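PDB 6RO8: cytochrome P450 RhF from Acinetobacter radioresistens, which probably works as a heme-dependent monooxygenase of the cytochrome P450 family, here as the heme domain of a longer protein that also carries reductase-type flavin and iron-sulfur domains. Local coordinates for residues A98-I101 with L102-Y105; P205-E208 with Q209-E212; A288-K291 with V292-I296; D162-E166 with M167-I171. One frame throughout, in Å; residues are numbered along the deposited sequence.

How the interactions relate
All four contacts are local, running three to five residues along or at the start of a helix, and all lie away from the heme and the bound histidine. Interactions 1 and 2 are surface contacts on two packed helices: Ile101 CD1 of the first meets Leu211 CG of the second at 3.7 Å. Interaction 3 lies across the molecule from interaction 1, partly buried; interaction 4 is buried, about 7 Å from interaction 3 at the nearest atoms. Chemistry follows place: interaction 1 combines helical bonds with one apolar pair, interaction 2 relies on glutamine amides at a helix start, interaction 3 on an arginine-tryptophan stack, and interaction 4 on an indole-amide bond beside a widened turn.

Interaction 1: A98-I101 with L102-Y105; sequences ALKI and LEKY
Ile101 and Tyr105, one helical turn apart, form the close side of this contact. Their side chains run alongside each other in the same direction, and the isoleucine methyl CG2 comes to 4.1 Å from Tyr105 CE2. The tyrosine CG stands anti to its own carbonyl carbon (chi1 -67°), which swings the ring back along the helix; its CD2 lies 3.3 Å from Ile101 O. The same carbonyl oxygen takes the Tyr105 N-H at 3.3 Å, in the carbonyl plane, although Tyr105 is where the backbone leaves helical geometry. Lys104 adds to the packing: its CD sits over one face of the ring, offset toward the rim. Earlier in the helix, Leu102 donates its N-H to Ala98 O at 3.1 Å, nearly straight at 173°, and its CG rests at 3.5 Å from that oxygen.

The loose side belongs to Leu99, Lys100 and Glu103, all solvent-exposed. Lys100 and Glu103 lie side by side, touching through carbons only, CE to CG at 4.0 Å. Their charged ends stop short of pairing, with Lys100 NZ 5.6 Å from Glu103 OE1, and that carboxylate oxygen instead makes a salt bridge with Lys106.

Helix 96-104 probably corresponds to the B' region between the B and C helices of P450s. Ile101 and Ala98 face helix 207-233, and Tyr105 OH bonds Glu215 there. Apolar packing and a phenol bond thus turn to the neighbouring helix, while the Lys100 and Glu103 charges, not in contact, would attract each other only weakly.

Interaction 2: P205-E208 with Q209-E212; sequences PTLE and QQLE
Gln210 reaches back to Pro205, and Gln209 to Thr206, so two neighbouring glutamines tie the residues ahead of the helix to its first turn. The side-chain hydrogen bonds come first. Gln210 NE2 donates a hydrogen bond to Pro205 O at 3.0 Å along an almost straight path of 171°. The oxygen lies in the plane of the glutamine amide, whereas NE2 stands above the carbonyl plane of the proline, 38° out of it. Gln209 works the other way: its OE1 accepts the Thr206 N-H at 3.2 Å. Its chain is extended beyond CG, which carries the amide oxygen back to the backbone of Thr206. One side chain therefore acts as donor and the other as acceptor, on the two sides of the same Pro205-Thr206 peptide.

Backbone bonding is less regular. Gln210 N binds Thr206 O at 3.1 Å, while the bonds from Gln209 N to Thr206 O and from Gln210 N to Leu207 O are weak, as suits a helix that is only beginning.

Van der Waals contacts fill in the rest. The Pro205 ring crosses Gln210 at about a right angle, with CG of the proline 3.8 Å from CG of the glutamine. Leu207 sends CD1 obliquely to Gln210 OE1, also at 3.8 Å.

In the fold this is where the chain, having left helix 187-202, enters the long helix 207-233, consistent with the F-to-G passage of P450s. Pro205 is buried there, and Leu211, one turn after Leu207, faces helix 96-104.

Interaction 3: A288-K291 with V292-I296; sequences ADRK and VWKKI
The guanidinium of Arg290 lies nearly flat on the indole of Trp293, planes 26° apart and centres separated by 4.6 Å. The two side chains run alongside each other, pointing the same way, with Arg290 NH2 nearest the pyrrole carbon CD1 of Trp293 at 3.6 Å. Bends at chi2 and chi3 (-46° and -69°) fold the arginine over the ring. Partners outside fix both groups: NH2 and NH1 of the arginine bond to the carbonyl oxygens of Leu405 and Leu287, and the indole NE1 bonds to that of Pro403. Lys294 NZ comes within 4.2 Å of Arg290 NH2, like charge against like charge, and makes a weak hydrogen bond to Pro403 O.

At the helix start Asp289 and Val292 cross at about a right angle. Asp289 is the N-cap: its OD1 takes the Val292 N-H in a weak bond of 3.5 Å, while its OD2 meets the Val292 methyl CG2 at 3.3 Å. Lys291, its chain curled round, reaches the same OD1 with NZ at 3.2 Å, a salt bridge. The N-H of Trp293 goes to Asp289 O at 2.8 Å.

Helix 290-298 follows directly on helix 273-288 and is probably the J helix of P450s. A carboxylate at its N-terminus would suit the helix dipole, and the carbonyl oxygens of Leu405, Leu287 and Pro403, with the indole face, probably offset part of the repulsion between Arg290 and Lys294.

Interaction 4: D162-E166 with M167-I171; sequences DLVQE and MLWEI
Trp169 carries CG between its backbone N and carbonyl carbon (chi1 79°), and Gln165 bends at chi2; together these turns bring the indole NE1 and the amide oxygen of residues four apart into one bond. NE1 donates to Gln165 OE1 at 3.1 Å, almost straight at 170°. The oxygen sits at the ring edge, close to the indole plane, but the nitrogen approaches from above the amide's carbonyl plane, so it uses no in-plane lone pair; amide and ring are turned 47° against each other. Next to it Trp169 CD1 comes 3.3 Å from Val164 O, and Val164 CG1 touches the same carbon at 4.3 Å.

The backbone below is a widened pi-type turn. Leu163 O accepts two N-H groups, from Met167 N and Leu168 N, each at 2.9 Å, and Trp169 N reaches Val164 O only weakly. Leu168, whose N-H makes the bond five residues back, packs its CD1 against Leu163 CB at 4.0 Å. At the start of the helix Asp162 OD1 caps Val164 N weakly at 3.0 Å and also bonds Leu426 N.

Helix 163-168 follows strand 160-162 and joins helix 170-179 at Trp169, probably in the E helix region of P450s. Leu168 packs on helix 273-288 and Met167 between helices 134-155 and 384-401. Trp169 makes a cation-pi contact with Arg191 of helix 187-202. Salt bridges tie Glu170 to Lys151 of helix 134-155 and Glu166 to Lys158, just ahead of strand 160-162.

Interaction 1: A98-I101 with L102-Y105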
loop_
_atom_site.group_PDB
_atom_site.type_symbol
_atom_site.label_atom_id
_atom_site.label_comp_id
_atom_site.label_asym_id
_atom_site.label_seq_id
_atom_site.Cartn_x
_atom_site.Cartn_y
_atom_site.Cartn_z
ATOM N N ALA A 98 9.213 12.614 21.147
ATOM C CA ALA A 98 8.394 11.550 20.583
ATOM C C ALA A 98 8.886 10.185 21.047
ATOM O O ALA A 98 8.083 9.277 21.295
ATOM C CB ALA A 98 8.399 11.636 19.057
ATOM N N LEU A 99 10.201 10.030 21.186
ATOM C CA LEU A 99 10.764 8.732 21.520
ATOM C C LEU A 99 10.291 8.272 22.890
ATOM O O LEU A 99 10.104 7.068 23.114
ATOM C CB LEU A 99 12.290 8.795 21.446
ATOM C CG LEU A 99 12.820 8.763 20.005
ATOM C CD1 LEU A 99 14.328 8.835 19.946
ATOM C CD2 LEU A 99 12.318 7.512 19.290
ATOM N N LYS A 100 10.037 9.204 23.806
ATOM C CA LYS A 100 9.591 8.787 25.119
ATOM C C LYS A 100 8.085 8.704 25.248
ATOM O O LYS A 100 7.598 7.962 26.112
ATOM C CB LYS A 100 10.108 9.706 26.174
ATOM C CG LYS A 100 11.297 9.116 26.733
ATOM C CD LYS A 100 12.468 8.924 25.685
ATOM C CE LYS A 100 13.537 7.950 26.149
ATOM N NZ LYS A 100 13.774 8.174 27.581
ATOM N N ILE A 101 7.335 9.347 24.353
ATOM C CA ILE A 101 5.922 9.027 24.289
ATOM C C ILE A 101 5.793 7.547 23.983
ATOM O O ILE A 101 5.149 6.789 24.722
ATOM C CB ILE A 101 5.212 9.918 23.253
ATOM C CG1 ILE A 101 5.051 11.340 23.789
ATOM C CG2 ILE A 101 3.867 9.309 22.874
ATOM C CD1 ILE A 101 4.899 12.416 22.702
ATOM N N LEU A 102 6.554 7.097 22.976
ATOM C CA LEU A 102 6.599 5.683 22.619
ATOM C C LEU A 102 7.090 4.828 23.783
ATOM O O LEU A 102 6.563 3.738 24.018
ATOM C CB LEU A 102 7.487 5.497 21.390
ATOM C CG LEU A 102 6.955 6.134 20.096
ATOM C CD1 LEU A 102 7.922 5.987 18.922
ATOM C CD2 LEU A 102 5.605 5.546 19.734
ATOM N N GLU A 103 8.114 5.295 24.507
ATOM C CA GLU A 103 8.599 4.561 25.670
ATOM C C GLU A 103 7.499 4.385 26.708
ATOM O O GLU A 103 7.408 3.335 27.359
ATOM C CB GLU A 103 9.793 5.294 26.285
ATOM C CG GLU A 103 11.136 4.823 25.798
ATOM C CD GLU A 103 11.511 3.492 26.386
ATOM O OE1 GLU A 103 11.085 3.207 27.526
ATOM O OE2 GLU A 103 12.225 2.729 25.703
ATOM N N LYS A 104 6.662 5.414 26.889
ATOM C CA LYS A 104 5.542 5.315 27.817
ATOM C C LYS A 104 4.634 4.150 27.449
ATOM O O LYS A 104 4.165 3.420 28.326
ATOM C CB LYS A 104 4.757 6.631 27.844
ATOM C CG LYS A 104 3.512 6.598 28.738
ATOM C CD LYS A 104 2.237 7.087 28.018
ATOM C CE LYS A 104 0.993 7.008 28.938
ATOM N NZ LYS A 104 0.266 5.686 28.875
ATOM N N TYR A 105 4.387 3.950 26.157
ATOM C CA TYR A 105 3.578 2.837 25.691
ATOM C C TYR A 105 4.382 1.551 25.513
ATOM O O TYR A 105 3.833 0.562 25.014
ATOM C CB TYR A 105 2.868 3.215 24.380
ATOM C CG TYR A 105 1.842 4.307 24.590
ATOM C CD1 TYR A 105 0.586 4.016 25.117
ATOM C CD2 TYR A 105 2.139 5.628 24.303
ATOM C CE1 TYR A 105 -0.345 5.010 25.338
ATOM C CE2 TYR A 105 1.212 6.625 24.514
ATOM C CZ TYR A 105 -0.028 6.313 25.035
ATOM O OH TYR A 105 -0.950 7.315 25.253
#

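Interaction 2: P205-E208 with Q209-E212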
loop_
_atom_site.group_PDB
_atom_site.type_symbol
_atom_site.label_atom_id
_atom_site.label_comp_id
_atom_site.label_asym_id
_atom_site.label_seq_id
_atom_site.Cartn_x
_atom_site.Cartn_y
_atom_site.Cartn_z
ATOM N N PRO A 205 5.995 14.410 9.285
ATOM C CA PRO A 205 5.174 15.213 10.198
ATOM C C PRO A 205 5.873 16.499 10.603
ATOM O O PRO A 205 7.082 16.526 10.860
ATOM C CB PRO A 205 4.985 14.287 11.402
ATOM C CG PRO A 205 6.141 13.362 11.328
ATOM C CD PRO A 205 6.307 13.096 9.872
ATOM N N THR A 206 5.094 17.574 10.651
ATOM C CA THR A 206 5.622 18.847 11.105
ATOM C C THR A 206 5.899 18.783 12.601
ATOM O O THR A 206 5.527 17.834 13.295
ATOM C CB THR A 206 4.644 19.985 10.799
ATOM O OG1 THR A 206 3.502 19.884 11.662
ATOM C CG2 THR A 206 4.180 19.929 9.343
ATOM N N LEU A 207 6.561 19.831 13.093
ATOM C CA LEU A 207 6.951 19.885 14.497
ATOM C C LEU A 207 5.745 19.730 15.416
ATOM O O LEU A 207 5.777 18.959 16.380
ATOM C CB LEU A 207 7.684 21.200 14.765
ATOM C CG LEU A 207 8.975 21.080 15.583
ATOM C CD1 LEU A 207 9.785 19.853 15.166
ATOM C CD2 LEU A 207 9.821 22.354 15.494
ATOM N N GLU A 208 4.654 20.420 15.095
ATOM C CA GLU A 208 3.451 20.370 15.917
ATOM C C GLU A 208 2.861 18.965 15.973
ATOM O O GLU A 208 2.432 18.505 17.040
ATOM C CB GLU A 208 2.425 21.375 15.381
ATOM C CG GLU A 208 2.992 22.789 15.113
ATOM C CD GLU A 208 3.789 22.885 13.813
ATOM O OE1 GLU A 208 4.311 23.979 13.505
ATOM O OE2 GLU A 208 3.898 21.862 13.105
ATOM N N GLN A 209 2.860 18.252 14.847
ATOM C CA GLN A 209 2.185 16.961 14.794
ATOM C C GLN A 209 2.987 15.827 15.401
ATOM O O GLN A 209 2.395 14.822 15.806
ATOM C CB GLN A 209 1.886 16.573 13.357
ATOM C CG GLN A 209 1.403 17.675 12.503
ATOM C CD GLN A 209 1.172 17.180 11.115
ATOM O OE1 GLN A 209 1.953 17.460 10.210
ATOM N NE2 GLN A 209 0.115 16.392 10.939
ATOM N N GLN A 210 4.318 15.939 15.416
ATOM C CA GLN A 210 5.157 14.796 15.765
ATOM C C GLN A 210 4.756 14.197 17.109
ATOM O O GLN A 210 4.716 12.967 17.266
ATOM C CB GLN A 210 6.631 15.209 15.763
ATOM C CG GLN A 210 7.214 15.338 14.356
ATOM C CD GLN A 210 8.582 16.002 14.332
ATOM O OE1 GLN A 210 9.266 16.076 15.356
ATOM N NE2 GLN A 210 8.980 16.508 13.163
ATOM N N LEU A 211 4.423 15.042 18.080
ATOM C CA LEU A 211 3.989 14.521 19.371
ATOM C C LEU A 211 2.650 13.799 19.250
ATOM O O LEU A 211 2.498 12.674 19.737
ATOM C CB LEU A 211 3.909 15.654 20.385
ATOM C CG LEU A 211 5.159 15.855 21.235
ATOM C CD1 LEU A 211 6.424 15.666 20.415
ATOM C CD2 LEU A 211 5.136 17.240 21.869
ATOM N N GLU A 212 1.665 14.437 18.607
ATOM C CA GLU A 212 0.363 13.803 18.423
ATOM C C GLU A 212 0.509 12.475 17.712
ATOM O O GLU A 212 -0.096 11.476 18.115
ATOM C CB GLU A 212 -0.565 14.713 17.622
ATOM C CG GLU A 212 -0.421 16.189 17.944
ATOM C CD GLU A 212 -1.434 17.040 17.203
ATOM O OE1 GLU A 212 -1.567 18.235 17.551
ATOM O OE2 GLU A 212 -2.089 16.509 16.272
#

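Interaction 3: A288-K291 with V292-I296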
loop_
_atom_site.group_PDB
_atom_site.type_symbol
_atom_site.label_atom_id
_atom_site.label_comp_id
_atom_site.label_asym_id
_atom_site.label_seq_id
_atom_site.Cartn_x
_atom_site.Cartn_y
_atom_site.Cartn_z
ATOM N N ALA A 288 -12.709 9.099 -15.571
ATOM C CA ALA A 288 -12.238 10.242 -16.332
ATOM C C ALA A 288 -12.115 9.949 -17.819
ATOM O O ALA A 288 -12.172 10.884 -18.626
ATOM C CB ALA A 288 -10.894 10.722 -15.782
ATOM N N ASP A 289 -11.963 8.682 -18.195
ATOM C CA ASP A 289 -11.905 8.252 -19.594
ATOM C C ASP A 289 -13.273 7.665 -19.951
ATOM O O ASP A 289 -13.530 6.469 -19.786
ATOM C CB ASP A 289 -10.765 7.256 -19.785
ATOM C CG ASP A 289 -10.373 7.074 -21.235
ATOM O OD1 ASP A 289 -11.216 7.309 -22.132
ATOM O OD2 ASP A 289 -9.215 6.673 -21.473
ATOM N N ARG A 290 -14.160 8.529 -20.450
ATOM C CA ARG A 290 -15.546 8.129 -20.685
ATOM C C ARG A 290 -15.635 6.991 -21.692
ATOM O O ARG A 290 -16.507 6.116 -21.582
ATOM C CB ARG A 290 -16.357 9.334 -21.160
ATOM C CG ARG A 290 -16.302 10.519 -20.216
ATOM C CD ARG A 290 -16.508 10.073 -18.786
ATOM N NE ARG A 290 -17.869 9.609 -18.548
ATOM C CZ ARG A 290 -18.296 9.097 -17.401
ATOM N NH1 ARG A 290 -17.451 8.952 -16.379
ATOM N NH2 ARG A 290 -19.565 8.704 -17.285
ATOM N N LYS A 291 -14.744 6.985 -22.683
ATOM C CA LYS A 291 -14.687 5.865 -23.613
ATOM C C LYS A 291 -14.386 4.576 -22.850
ATOM O O LYS A 291 -15.054 3.556 -23.040
ATOM C CB LYS A 291 -13.634 6.126 -24.700
ATOM C CG LYS A 291 -13.870 7.342 -25.656
ATOM C CD LYS A 291 -13.902 8.729 -24.935
ATOM C CE LYS A 291 -12.564 9.102 -24.258
ATOM N NZ LYS A 291 -12.706 10.027 -23.068
ATOM N N VAL A 292 -13.425 4.625 -21.922
ATOM C CA VAL A 292 -13.089 3.440 -21.134
ATOM C C VAL A 292 -14.261 3.037 -20.238
ATOM O O VAL A 292 -14.539 1.846 -20.052
ATOM C CB VAL A 292 -11.796 3.687 -20.324
ATOM C CG1 VAL A 292 -11.656 2.673 -19.189
ATOM C CG2 VAL A 292 -10.574 3.626 -21.238
ATOM N N TRP A 293 -14.982 4.019 -19.693
ATOM C CA TRP A 293 -16.005 3.715 -18.697
ATOM C C TRP A 293 -17.198 2.998 -19.323
ATOM O O TRP A 293 -17.718 2.020 -18.761
ATOM C CB TRP A 293 -16.450 5.006 -18.006
ATOM C CG TRP A 293 -17.547 4.824 -17.001
ATOM C CD1 TRP A 293 -18.847 5.178 -17.146
ATOM C CD2 TRP A 293 -17.434 4.244 -15.691
ATOM N NE1 TRP A 293 -19.558 4.859 -16.014
ATOM C CE2 TRP A 293 -18.714 4.286 -15.104
ATOM C CE3 TRP A 293 -16.377 3.702 -14.962
ATOM C CZ2 TRP A 293 -18.969 3.801 -13.825
ATOM C CZ3 TRP A 293 -16.629 3.218 -13.690
ATOM C CH2 TRP A 293 -17.914 3.268 -13.136
ATOM N N LYS A 294 -17.659 3.461 -20.489
ATOM C CA LYS A 294 -18.786 2.763 -21.087
ATOM C C LYS A 294 -18.368 1.423 -21.651
ATOM O O LYS A 294 -19.198 0.513 -21.722
ATOM C CB LYS A 294 -19.471 3.644 -22.137
ATOM C CG LYS A 294 -20.221 4.840 -21.495
ATOM C CD LYS A 294 -21.793 4.655 -21.493
ATOM C CE LYS A 294 -22.374 5.248 -20.176
ATOM N NZ LYS A 294 -22.052 6.712 -19.952
ATOM N N LYS A 295 -17.093 1.265 -22.017
ATOM C CA LYS A 295 -16.596 -0.074 -22.302
ATOM C C LYS A 295 -16.729 -0.975 -21.077
ATOM O O LYS A 295 -17.156 -2.134 -21.198
ATOM C CB LYS A 295 -15.149 -0.025 -22.793
ATOM C CG LYS A 295 -15.002 -0.327 -24.278
ATOM C CD LYS A 295 -13.673 0.165 -24.878
ATOM C CE LYS A 295 -13.750 1.630 -25.256
ATOM N NZ LYS A 295 -14.507 1.829 -26.524
ATOM N N ILE A 296 -16.394 -0.447 -19.885
ATOM C CA ILE A 296 -16.629 -1.162 -18.627
ATOM C C ILE A 296 -18.126 -1.372 -18.394
ATOM O O ILE A 296 -18.571 -2.480 -18.057
ATOM C CB ILE A 296 -16.003 -0.402 -17.438
ATOM C CG1 ILE A 296 -14.478 -0.241 -17.567
ATOM C CG2 ILE A 296 -16.423 -1.052 -16.112
ATOM C CD1 ILE A 296 -13.721 -1.489 -17.936
#

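Interaction 4: D162-E166 with M167-I171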
loop_
_atom_site.group_PDB
_atom_site.type_symbol
_atom_site.label_atom_id
_atom_site.label_comp_id
_atom_site.label_asym_id
_atom_site.label_seq_id
_atom_site.Cartn_x
_atom_site.Cartn_y
_atom_site.Cartn_z
ATOM N N ASP A 162 -19.225 11.742 -2.175
ATOM C CA ASP A 162 -17.781 11.542 -2.142
ATOM C C ASP A 162 -17.610 10.058 -1.844
ATOM O O ASP A 162 -17.803 9.615 -0.707
ATOM C CB ASP A 162 -17.126 12.462 -1.111
ATOM C CG ASP A 162 -15.781 11.961 -0.615
ATOM O OD1 ASP A 162 -15.065 11.234 -1.340
ATOM O OD2 ASP A 162 -15.449 12.300 0.533
ATOM N N LEU A 163 -17.291 9.284 -2.889
ATOM C CA LEU A 163 -17.233 7.836 -2.736
ATOM C C LEU A 163 -16.285 7.427 -1.624
ATOM O O LEU A 163 -16.498 6.386 -0.990
ATOM C CB LEU A 163 -16.810 7.170 -4.045
ATOM C CG LEU A 163 -17.748 7.438 -5.222
ATOM C CD1 LEU A 163 -17.358 6.657 -6.482
ATOM C CD2 LEU A 163 -19.215 7.197 -4.850
ATOM N N VAL A 164 -15.230 8.214 -1.378
ATOM C CA VAL A 164 -14.306 7.877 -0.297
ATOM C C VAL A 164 -15.071 7.765 1.014
ATOM O O VAL A 164 -15.030 6.734 1.698
ATOM C CB VAL A 164 -13.170 8.914 -0.197
ATOM C CG1 VAL A 164 -12.344 8.658 1.057
ATOM C CG2 VAL A 164 -12.280 8.872 -1.436
ATOM N N GLN A 165 -15.821 8.811 1.354
ATOM C CA GLN A 165 -16.558 8.829 2.609
ATOM C C GLN A 165 -17.778 7.915 2.600
ATOM O O GLN A 165 -18.162 7.420 3.662
ATOM C CB GLN A 165 -16.962 10.262 2.963
ATOM C CG GLN A 165 -17.020 10.506 4.467
ATOM C CD GLN A 165 -15.807 9.942 5.221
ATOM O OE1 GLN A 165 -15.962 9.252 6.240
ATOM N NE2 GLN A 165 -14.594 10.235 4.721
ATOM N N GLU A 166 -18.368 7.635 1.440
ATOM C CA GLU A 166 -19.519 6.737 1.450
ATOM C C GLU A 166 -19.101 5.284 1.633
ATOM O O GLU A 166 -19.760 4.540 2.368
ATOM C CB GLU A 166 -20.349 6.888 0.168
ATOM C CG GLU A 166 -20.699 8.330 -0.191
ATOM C CD GLU A 166 -21.904 8.869 0.570
ATOM O OE1 GLU A 166 -22.087 10.119 0.581
ATOM O OE2 GLU A 166 -22.660 8.047 1.141
ATOM N N MET A 167 -18.022 4.853 0.989
ATOM C CA MET A 167 -17.756 3.420 0.991
ATOM C C MET A 167 -16.272 3.075 0.882
ATOM O O MET A 167 -15.843 2.033 1.400
ATOM C CB MET A 167 -18.528 2.723 -0.153
ATOM C CG MET A 167 -18.219 3.269 -1.553
ATOM S SD MET A 167 -19.207 2.575 -2.899
ATOM C CE MET A 167 -19.512 0.941 -2.338
ATOM N N LEU A 168 -15.465 3.950 0.262
ATOM C CA LEU A 168 -14.177 3.482 -0.247
ATOM C C LEU A 168 -13.165 3.200 0.868
ATOM O O LEU A 168 -12.327 2.314 0.706
ATOM C CB LEU A 168 -13.619 4.465 -1.285
ATOM C CG LEU A 168 -14.225 4.355 -2.706
ATOM C CD1 LEU A 168 -13.426 5.152 -3.727
ATOM C CD2 LEU A 168 -14.446 2.900 -3.216
ATOM N N TRP A 169 -13.213 3.904 2.004
ATOM C CA TRP A 169 -12.359 3.482 3.112
ATOM C C TRP A 169 -13.071 2.560 4.097
ATOM O O TRP A 169 -12.441 1.669 4.681
ATOM C CB TRP A 169 -11.783 4.697 3.855
ATOM C CG TRP A 169 -12.694 5.374 4.812
ATOM C CD1 TRP A 169 -13.471 6.468 4.566
ATOM C CD2 TRP A 169 -12.904 5.034 6.191
ATOM N NE1 TRP A 169 -14.168 6.825 5.702
ATOM C CE2 TRP A 169 -13.841 5.957 6.711
ATOM C CE3 TRP A 169 -12.402 4.032 7.033
ATOM C CZ2 TRP A 169 -14.283 5.906 8.032
ATOM C CZ3 TRP A 169 -12.840 3.984 8.337
ATOM C CH2 TRP A 169 -13.773 4.914 8.826
ATOM N N GLU A 170 -14.379 2.716 4.257
ATOM C CA GLU A 170 -15.069 1.987 5.310
ATOM C C GLU A 170 -15.196 0.502 4.979
ATOM O O GLU A 170 -15.022 -0.352 5.855
ATOM C CB GLU A 170 -16.431 2.619 5.518
ATOM C CG GLU A 170 -16.969 2.589 6.901
ATOM C CD GLU A 170 -18.391 3.051 6.869
ATOM O OE1 GLU A 170 -18.669 3.968 6.060
ATOM O OE2 GLU A 170 -19.233 2.472 7.588
ATOM N N ILE A 171 -15.496 0.167 3.728
ATOM C CA ILE A 171 -15.707 -1.232 3.364
ATOM C C ILE A 171 -14.395 -2.016 3.424
ATOM O O ILE A 171 -14.362 -3.076 4.066
ATOM C CB ILE A 171 -16.393 -1.349 1.993
ATOM C CG1 ILE A 171 -17.893 -1.099 2.154
ATOM C CG2 ILE A 171 -16.149 -2.717 1.374
ATOM C CD1 ILE A 171 -18.662 -1.065 0.845
#